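Local coordinates for cupin 2 conserved barrel domain protein (Planctomyces limnophilus, PDB 4H7L), which is of unknown function but binds a copper(II) ion in a cupin barrel, at residues Arg37-Gly40 and Gly44-Val47. Numbering follows the deposited sequence.
Sequences RAFG and GTSV
Phe39 meets Thr45 across the mouth of the loop that connects the antiparallel strands 33-38 and 48-54, at the turn end of this hairpin in the cupin barrel; the contact is van der Waals packing with no hydrogen bond from one segment to the other. Thr45 OG1 sits 3.4 Å from Phe39 CB, while its methyl CG2 comes obliquely to the ring, 4.1 Å from Phe39 CD1, the two side chains crossing at about a right angle. Phe39 O lies 3.3 Å from both Thr45 OG1, at a poor angle for a bond, and Val47 O, a fellow acceptor. With chi1 at 63°, OG1 lies between the backbone N and carbonyl carbon of its own residue, and from there it donates to Val47 O at 2.8 Å, tilted 30° from the carbonyl plane. Ile20 and Gln18 also touch the Phe39 side chain, and Ala95 of the second subunit packs on it, so the hairpin end belongs to the dimer interface. With an alanine here instead of Thr45, Val47 O would probably lose its hydroxyl donor and a gap would open beside Phe39. The threonine thus spends its hydroxyl proton within its own segment, and the oxygen rests against Phe39 without bonding to it, the methyl being a looser neighbour of the ring.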
ATOM      1  N   ARG B  37       5.555   5.982  -9.586  1.00 53.91           N
ATOM      2  CA  ARG B  37       5.028   4.627  -9.706  1.00 55.26           C
ATOM      3  C   ARG B  37       6.112   3.560  -9.577  1.00 53.34           C
ATOM      4  O   ARG B  37       7.163   3.648 -10.205  1.00 55.89           O
ATOM      5  CB  ARG B  37       4.300   4.477 -11.045  1.00 61.19           C
ATOM      6  CG  ARG B  37       3.322   5.614 -11.345  1.00 60.21           C
ATOM      7  CD  ARG B  37       2.347   5.241 -12.454  1.00 62.65           C
ATOM      8  NE  ARG B  37       1.274   6.223 -12.602  1.00 69.45           N
ATOM      9  CZ  ARG B  37       1.276   7.238 -13.466  1.00 72.73           C
ATOM     10  NH1 ARG B  37       2.298   7.437 -14.290  1.00 74.39           N
ATOM     11  NH2 ARG B  37       0.243   8.066 -13.511  1.00 73.00           N
ATOM     12  N   ALA B  38       5.839   2.546  -8.761  1.00 56.90           N
ATOM     13  CA  ALA B  38       6.788   1.463  -8.529  1.00 55.19           C
ATOM     14  C   ALA B  38       6.164   0.100  -8.794  1.00 53.44           C
ATOM     15  O   ALA B  38       4.953  -0.075  -8.672  1.00 58.08           O
ATOM     16  CB  ALA B  38       7.307   1.522  -7.103  1.00 56.13           C
ATOM     17  N   PHE B  39       7.008  -0.859  -9.162  1.00 58.54           N
ATOM     18  CA  PHE B  39       6.600  -2.253  -9.296  1.00 62.74           C
ATOM     19  C   PHE B  39       5.542  -2.469 -10.369  1.00 66.69           C
ATOM     20  O   PHE B  39       4.545  -3.145 -10.135  1.00 70.77           O
ATOM     21  CB  PHE B  39       6.103  -2.784  -7.949  1.00 60.88           C
ATOM     22  CG  PHE B  39       7.094  -2.608  -6.834  1.00 59.17           C
ATOM     23  CD1 PHE B  39       8.364  -3.141  -6.932  1.00 55.19           C
ATOM     24  CD2 PHE B  39       6.757  -1.905  -5.693  1.00 59.44           C
ATOM     25  CE1 PHE B  39       9.280  -2.977  -5.916  1.00 54.57           C
ATOM     26  CE2 PHE B  39       7.670  -1.738  -4.671  1.00 57.52           C
ATOM     27  CZ  PHE B  39       8.932  -2.276  -4.782  1.00 53.58           C
ATOM     28  N   GLY B  40       5.775  -1.909 -11.551  1.00 71.32           N
ATOM     29  CA  GLY B  40       4.881  -2.112 -12.678  1.00 75.38           C
ATOM     30  C   GLY B  40       4.749  -3.576 -13.056  1.00 82.84           C
ATOM     31  O   GLY B  40       5.137  -4.470 -12.299  1.00 80.34           O
ATOM     32  N   GLY B  44       7.226  -8.149 -11.939  1.00 74.14           N
ATOM     33  CA  GLY B  44       6.948  -9.494 -11.468  1.00 73.69           C
ATOM     34  C   GLY B  44       6.057  -9.551 -10.238  1.00 70.08           C
ATOM     35  O   GLY B  44       5.566 -10.619  -9.872  1.00 73.87           O
ATOM     36  N   THR B  45       5.846  -8.408  -9.595  1.00 64.34           N
ATOM     37  CA  THR B  45       4.980  -8.351  -8.423  1.00 63.28           C
ATOM     38  C   THR B  45       3.524  -8.452  -8.859  1.00 63.36           C
ATOM     39  O   THR B  45       3.212  -8.300 -10.038  1.00 70.44           O
ATOM     40  CB  THR B  45       5.186  -7.047  -7.634  1.00 62.56           C
ATOM     41  OG1 THR B  45       4.819  -5.926  -8.447  1.00 65.58           O
ATOM     42  CG2 THR B  45       6.643  -6.903  -7.207  1.00 59.36           C
ATOM     43  N   SER B  46       2.637  -8.711  -7.905  1.00 57.97           N
ATOM     44  CA  SER B  46       1.217  -8.858  -8.199  1.00 58.78           C
ATOM     45  C   SER B  46       0.488  -7.521  -8.151  1.00 56.62           C
ATOM     46  O   SER B  46      -0.646  -7.407  -8.619  1.00 57.49           O
ATOM     47  CB  SER B  46       0.570  -9.816  -7.202  1.00 61.59           C
ATOM     48  OG  SER B  46       0.927 -11.157  -7.477  1.00 71.74           O
ATOM     49  N   VAL B  47       1.138  -6.515  -7.575  1.00 54.09           N
ATOM     50  CA  VAL B  47       0.528  -5.204  -7.428  1.00 56.80           C
ATOM     51  C   VAL B  47       1.527  -4.101  -7.745  1.00 57.19           C
ATOM     52  O   VAL B  47       2.736  -4.288  -7.619  1.00 56.99           O
ATOM     53  CB  VAL B  47       0.013  -4.993  -5.995  1.00 55.78           C
ATOM     54  CG1 VAL B  47      -0.809  -6.181  -5.552  1.00 57.65           C
ATOM     55  CG2 VAL B  47       1.172  -4.776  -5.034  1.00 52.11           C
TER